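Local coordinates for protein lipoxygenase (Cyanothece sp., PDB 5EK8) that acts as a 9R-lipoxygenase, a non-heme iron enzyme that probably adds molecular oxygen to polyunsaturated fatty acids, at residues P161-D166 and A172-P177; P540-N545 and A549-N554. All coordinates share one frame; numbering follows the deposited sequence.

In the fold
Following the chain from its N terminus, after helices 2-21 and 24-36, the chain runs through a β-rich part that ends with strand 152-160, and contact 1 forms soon after it. There P161-D166 turns back on A172-P177 across a five-residue loop, on the way to helix 188-214, and lies against helices 337-377 and 394-404 of the helical body. Contact 2 comes much later, where P540-N545 folds onto the first turns of helix 549-574 across a three-residue loop; further along, that helix carries the iron ligands H570 and N574. The two closures are in series, neither nested nor crossing. Their centres are 26 Å apart and their nearest atoms about 11 Å, so they do not touch.

Contact 1. Residues P161-D166 and A172-P177; sequences PYWPYD and ARIFMP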
loop_
_atom_site.group_PDB
_atom_site.type_symbol
_atom_site.label_atom_id
_atom_site.label_comp_id
_atom_site.label_asym_id
_atom_site.label_seq_id
_atom_site.Cartn_x
_atom_site.Cartn_y
_atom_site.Cartn_z
ATOM N N PRO A 161 -16.220 1.143 -18.205
ATOM C CA PRO A 161 -14.880 1.249 -17.620
ATOM C C PRO A 161 -14.921 1.269 -16.095
ATOM O O PRO A 161 -14.577 2.280 -15.481
ATOM C CB PRO A 161 -14.363 2.575 -18.177
ATOM C CG PRO A 161 -15.591 3.390 -18.360
ATOM C CD PRO A 161 -16.680 2.427 -18.761
ATOM N N TYR A 162 -15.338 0.158 -15.496
ATOM C CA TYR A 162 -15.427 0.065 -14.046
ATOM C C TYR A 162 -14.148 -0.513 -13.449
ATOM O O TYR A 162 -13.836 -1.690 -13.644
ATOM C CB TYR A 162 -16.630 -0.783 -13.637
ATOM C CG TYR A 162 -16.918 -0.753 -12.154
ATOM C CD1 TYR A 162 -16.641 -1.854 -11.349
ATOM C CD2 TYR A 162 -17.458 0.387 -11.552
ATOM C CE1 TYR A 162 -16.901 -1.829 -9.992
ATOM C CE2 TYR A 162 -17.726 0.422 -10.189
ATOM C CZ TYR A 162 -17.443 -0.690 -9.415
ATOM O OH TYR A 162 -17.700 -0.680 -8.064
ATOM N N TRP A 163 -13.428 0.328 -12.707
ATOM C CA TRP A 163 -12.134 -0.023 -12.121
ATOM C C TRP A 163 -11.202 -0.667 -13.136
ATOM O O TRP A 163 -10.750 -1.795 -12.938
ATOM C CB TRP A 163 -12.322 -0.956 -10.923
ATOM C CG TRP A 163 -12.745 -0.247 -9.674
ATOM C CD1 TRP A 163 -13.963 0.313 -9.419
ATOM C CD2 TRP A 163 -11.948 -0.022 -8.505
ATOM N NE1 TRP A 163 -13.975 0.873 -8.162
ATOM C CE2 TRP A 163 -12.750 0.679 -7.581
ATOM C CE3 TRP A 163 -10.635 -0.347 -8.148
ATOM C CZ2 TRP A 163 -12.281 1.061 -6.326
ATOM C CZ3 TRP A 163 -10.172 0.034 -6.897
ATOM C CH2 TRP A 163 -10.994 0.730 -6.003
ATOM N N PRO A 164 -10.907 0.048 -14.231
ATOM C CA PRO A 164 -10.105 -0.563 -15.293
ATOM C C PRO A 164 -8.667 -0.793 -14.857
ATOM O O PRO A 164 -8.160 -0.049 -14.017
ATOM C CB PRO A 164 -10.178 0.467 -16.421
ATOM C CG PRO A 164 -10.365 1.764 -15.719
ATOM C CD PRO A 164 -11.216 1.463 -14.517
ATOM N N TYR A 165 -8.028 -1.816 -15.418
ATOM C CA TYR A 165 -6.625 -2.084 -15.130
ATOM C C TYR A 165 -5.716 -1.181 -15.952
ATOM O O TYR A 165 -6.013 -0.869 -17.105
ATOM C CB TYR A 165 -6.285 -3.548 -15.403
ATOM C CG TYR A 165 -6.666 -4.492 -14.289
ATOM C CD1 TYR A 165 -5.850 -4.649 -13.182
ATOM C CD2 TYR A 165 -7.836 -5.233 -14.346
ATOM C CE1 TYR A 165 -6.186 -5.510 -12.164
ATOM C CE2 TYR A 165 -8.179 -6.101 -13.326
ATOM C CZ TYR A 165 -7.350 -6.233 -12.237
ATOM O OH TYR A 165 -7.676 -7.092 -11.214
ATOM N N ASP A 166 -4.611 -0.760 -15.345
ATOM C CA ASP A 166 -3.590 0.015 -16.042
ATOM C C ASP A 166 -2.773 -0.918 -16.929
ATOM O O ASP A 166 -2.095 -1.816 -16.428
ATOM C CB ASP A 166 -2.680 0.738 -15.043
ATOM C CG ASP A 166 -1.839 1.827 -15.688
ATOM O OD1 ASP A 166 -1.391 2.731 -14.953
ATOM O OD2 ASP A 166 -1.620 1.792 -16.916
ATOM N N ALA A 172 -0.341 -4.994 -11.409
ATOM C CA ALA A 172 -1.787 -4.876 -11.464
ATOM C C ALA A 172 -2.238 -3.653 -10.666
ATOM O O ALA A 172 -2.263 -3.668 -9.433
ATOM C CB ALA A 172 -2.440 -6.125 -10.939
ATOM N N ARG A 173 -2.572 -2.587 -11.387
ATOM C CA ARG A 173 -2.974 -1.322 -10.784
ATOM C C ARG A 173 -4.189 -0.755 -11.510
ATOM O O ARG A 173 -4.481 -1.142 -12.645
ATOM C CB ARG A 173 -1.825 -0.313 -10.825
ATOM C CG ARG A 173 -0.525 -0.814 -10.223
ATOM C CD ARG A 173 0.467 0.320 -10.081
ATOM N NE ARG A 173 -0.132 1.416 -9.330
ATOM C CZ ARG A 173 0.432 2.601 -9.140
ATOM N NH1 ARG A 173 1.631 2.860 -9.650
ATOM N NH2 ARG A 173 -0.212 3.527 -8.448
ATOM N N ILE A 174 -4.894 0.162 -10.857
ATOM C CA ILE A 174 -6.029 0.819 -11.489
ATOM C C ILE A 174 -5.520 1.838 -12.501
ATOM O O ILE A 174 -4.425 2.383 -12.349
ATOM C CB ILE A 174 -6.945 1.507 -10.450
ATOM C CG1 ILE A 174 -8.289 1.873 -11.083
ATOM C CG2 ILE A 174 -6.264 2.730 -9.849
ATOM C CD1 ILE A 174 -9.303 2.412 -10.103
ATOM N N PHE A 175 -6.293 2.074 -13.552
ATOM C CA PHE A 175 -5.941 3.107 -14.513
ATOM C C PHE A 175 -6.488 4.442 -14.027
ATOM O O PHE A 175 -7.699 4.650 -13.976
ATOM C CB PHE A 175 -6.477 2.773 -15.906
ATOM C CG PHE A 175 -6.108 3.786 -16.951
ATOM C CD1 PHE A 175 -4.780 4.033 -17.256
ATOM C CD2 PHE A 175 -7.091 4.493 -17.631
ATOM C CE1 PHE A 175 -4.436 4.967 -18.218
ATOM C CE2 PHE A 175 -6.754 5.429 -18.599
ATOM C CZ PHE A 175 -5.424 5.662 -18.894
ATOM N N MET A 176 -5.586 5.343 -13.659
ATOM C CA MET A 176 -5.993 6.598 -13.054
ATOM C C MET A 176 -5.029 7.718 -13.418
ATOM O O MET A 176 -4.190 8.109 -12.609
ATOM C CB MET A 176 -6.087 6.440 -11.533
ATOM C CG MET A 176 -6.994 7.448 -10.846
ATOM S SD MET A 176 -7.615 6.827 -9.269
ATOM C CE MET A 176 -6.109 6.736 -8.308
ATOM N N PRO A 177 -5.144 8.235 -14.651
ATOM C CA PRO A 177 -4.307 9.355 -15.088
ATOM C C PRO A 177 -4.599 10.585 -14.244
ATOM O O PRO A 177 -3.683 11.248 -13.755
ATOM C CB PRO A 177 -4.732 9.583 -16.545
ATOM C CG PRO A 177 -5.557 8.406 -16.922
ATOM C CD PRO A 177 -6.148 7.871 -15.662
#
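I174 holds CG1 opposite its backbone N (chi1 -166°) and continues extended, which carries CD1 obliquely against the indole of W163, 3.6 Å from CE3. W163 meets it with CG beside its own backbone N. The backbones are joined by a single antiparallel bridge of the non-hydrogen-bonded kind at Y165 and I174: F175 N donates to P164 O at 2.9 Å, and D166 N gives a nearly straight bond to R173 O at 2.7 Å. No sheet develops, since the two touching parts run 105° apart. Side chains fill in around the bridge. F175 CB rests 4.0 Å from P164 CG, and Y165 CE1 lies 4.0 Å from A172 CB. The D166 carboxylate reaches the edge of the F175 ring, its plane turned 76° from the ring; its OD2 is hydrogen-bonded to N168 N in the intervening loop. R173 points its guanidinium elsewhere, into salt bridges with E368 and D402. The R173 side chain lies about 8 Å from that of the iron ligand H364. This turn after strand 152-160 thus packs on helix 337-377 through Y165 and A172, and on helix 394-404 through W163, R173 and I174.

Contact 2. Residues P540-N545 and A549-N554; sequences PITNSN and ATDIDN
N554 and D551, one helical turn apart on the same side of helix 549-574, deal separately with the polar groups of P540-N545. The amide of N554 supplies the firmer link: ND2 donates to I541 O at 3.1 Å with an N-H...O angle of 168°. The acceptor lies in the amide plane, although the donor stands 34° out of the carbonyl plane. Beside this bond, I541 CG2 packs 4.0 Å from N554 CB. D551 keeps CG beside its backbone N (chi1 -71°), which brings OD2 across to T542 OG1 for a weak bond of 3.1 Å. The T542 hydroxyl is also an acceptor, of W482 NE1 and, weakly, of S544 N at 3.3 Å. S544 OG is 3.1 Å from D551 OD2, but at an angle too poor for a bond; it pairs weakly with Q546 O instead. With an alanine at D551 the T542 hydroxyl is likely to lose its acceptor on the helix, and a gap would probably open between the first turn of the helix and T542 and S544. D551 N is weakly bonded to S548 OG, consistent with S548 serving as N-cap. The loop is wedged between two helices: S489 of helix 482-495 binds I541 N, W482 touches D551, and I541 reaches L555 and C558 further along helix 549-574.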
loop_
_atom_site.group_PDB
_atom_site.type_symbol
_atom_site.label_atom_id
_atom_site.label_comp_id
_atom_site.label_asym_id
_atom_site.label_seq_id
_atom_site.Cartn_x
_atom_site.Cartn_y
_atom_site.Cartn_z
ATOM N N PRO A 540 -4.692 -19.235 -8.188
ATOM C CA PRO A 540 -6.155 -19.117 -8.165
ATOM C C PRO A 540 -6.796 -19.644 -6.880
ATOM O O PRO A 540 -6.426 -20.707 -6.386
ATOM C CB PRO A 540 -6.589 -19.964 -9.362
ATOM C CG PRO A 540 -5.493 -20.954 -9.529
ATOM C CD PRO A 540 -4.235 -20.225 -9.180
ATOM N N ILE A 541 -7.749 -18.882 -6.352
ATOM C CA ILE A 541 -8.507 -19.268 -5.167
ATOM C C ILE A 541 -9.508 -20.359 -5.529
ATOM O O ILE A 541 -9.700 -21.324 -4.788
ATOM C CB ILE A 541 -9.252 -18.054 -4.559
ATOM C CG1 ILE A 541 -8.248 -17.015 -4.048
ATOM C CG2 ILE A 541 -10.204 -18.491 -3.453
ATOM C CD1 ILE A 541 -8.864 -15.670 -3.735
ATOM N N THR A 542 -10.140 -20.200 -6.685
ATOM C CA THR A 542 -11.132 -21.160 -7.133
ATOM C C THR A 542 -11.273 -21.139 -8.654
ATOM O O THR A 542 -10.900 -20.168 -9.314
ATOM C CB THR A 542 -12.495 -20.879 -6.482
ATOM O OG1 THR A 542 -13.422 -21.918 -6.833
ATOM C CG2 THR A 542 -13.027 -19.536 -6.941
ATOM N N ASN A 543 -11.796 -22.227 -9.207
ATOM C CA ASN A 543 -12.079 -22.306 -10.634
ATOM C C ASN A 543 -13.424 -22.971 -10.876
ATOM O O ASN A 543 -13.679 -23.501 -11.955
ATOM C CB ASN A 543 -10.973 -23.066 -11.374
ATOM C CG ASN A 543 -9.839 -22.158 -11.831
ATOM O OD1 ASN A 543 -8.676 -22.379 -11.484
ATOM N ND2 ASN A 543 -10.174 -21.129 -12.615
ATOM N N SER A 544 -14.273 -22.949 -9.854
ATOM C CA SER A 544 -15.610 -23.523 -9.943
ATOM C C SER A 544 -16.664 -22.523 -9.469
ATOM O O SER A 544 -16.347 -21.536 -8.798
ATOM C CB SER A 544 -15.693 -24.819 -9.134
ATOM O OG SER A 544 -14.860 -24.761 -7.990
ATOM N N ASN A 545 -17.918 -22.782 -9.828
ATOM C CA ASN A 545 -19.008 -21.865 -9.522
ATOM C C ASN A 545 -19.664 -22.174 -8.181
ATOM O O ASN A 545 -20.647 -21.538 -7.798
ATOM C CB ASN A 545 -20.050 -21.897 -10.640
ATOM C CG ASN A 545 -19.520 -21.332 -11.947
ATOM O OD1 ASN A 545 -18.704 -20.406 -11.955
ATOM N ND2 ASN A 545 -19.978 -21.892 -13.061
ATOM N N ALA A 549 -14.257 -27.513 0.315
ATOM C CA ALA A 549 -13.370 -27.372 1.467
ATOM C C ALA A 549 -12.056 -26.701 1.063
ATOM O O ALA A 549 -11.609 -25.732 1.692
ATOM C CB ALA A 549 -13.103 -28.727 2.101
ATOM N N THR A 550 -11.464 -27.211 -0.011
ATOM C CA THR A 550 -10.237 -26.653 -0.565
ATOM C C THR A 550 -10.389 -25.184 -0.940
ATOM O O THR A 550 -9.605 -24.345 -0.504
ATOM C CB THR A 550 -9.783 -27.439 -1.808
ATOM O OG1 THR A 550 -9.356 -28.745 -1.408
ATOM C CG2 THR A 550 -8.631 -26.729 -2.503
ATOM N N ASP A 551 -11.400 -24.882 -1.748
ATOM C CA ASP A 551 -11.607 -23.526 -2.247
ATOM C C ASP A 551 -11.874 -22.540 -1.112
ATOM O O ASP A 551 -11.331 -21.432 -1.101
ATOM C CB ASP A 551 -12.760 -23.500 -3.256
ATOM C CG ASP A 551 -12.403 -24.170 -4.572
ATOM O OD1 ASP A 551 -11.198 -24.238 -4.903
ATOM O OD2 ASP A 551 -13.329 -24.628 -5.277
ATOM N N ILE A 552 -12.707 -22.953 -0.162
ATOM C CA ILE A 552 -13.017 -22.133 1.000
ATOM C C ILE A 552 -11.751 -21.855 1.804
ATOM O O ILE A 552 -11.501 -20.715 2.191
ATOM C CB ILE A 552 -14.073 -22.804 1.905
ATOM C CG1 ILE A 552 -15.443 -22.828 1.217
ATOM C CG2 ILE A 552 -14.187 -22.074 3.230
ATOM C CD1 ILE A 552 -16.137 -21.479 1.178
ATOM N N ASP A 553 -10.945 -22.888 2.041
ATOM C CA ASP A 553 -9.688 -22.709 2.768
ATOM C C ASP A 553 -8.747 -21.763 2.029
ATOM O O ASP A 553 -8.082 -20.925 2.646
ATOM C CB ASP A 553 -9.005 -24.055 3.002
ATOM C CG ASP A 553 -9.735 -24.904 4.022
ATOM O OD1 ASP A 553 -10.483 -24.331 4.845
ATOM O OD2 ASP A 553 -9.557 -26.142 4.002
ATOM N N ASN A 554 -8.697 -21.904 0.709
ATOM C CA ASN A 554 -7.951 -20.989 -0.144
ATOM C C ASN A 554 -8.368 -19.543 0.085
ATOM O O ASN A 554 -7.527 -18.667 0.301
ATOM C CB ASN A 554 -8.146 -21.349 -1.618
ATOM C CG ASN A 554 -7.194 -22.426 -2.091
ATOM O OD1 ASN A 554 -6.330 -22.886 -1.344
ATOM N ND2 ASN A 554 -7.352 -22.840 -3.343
#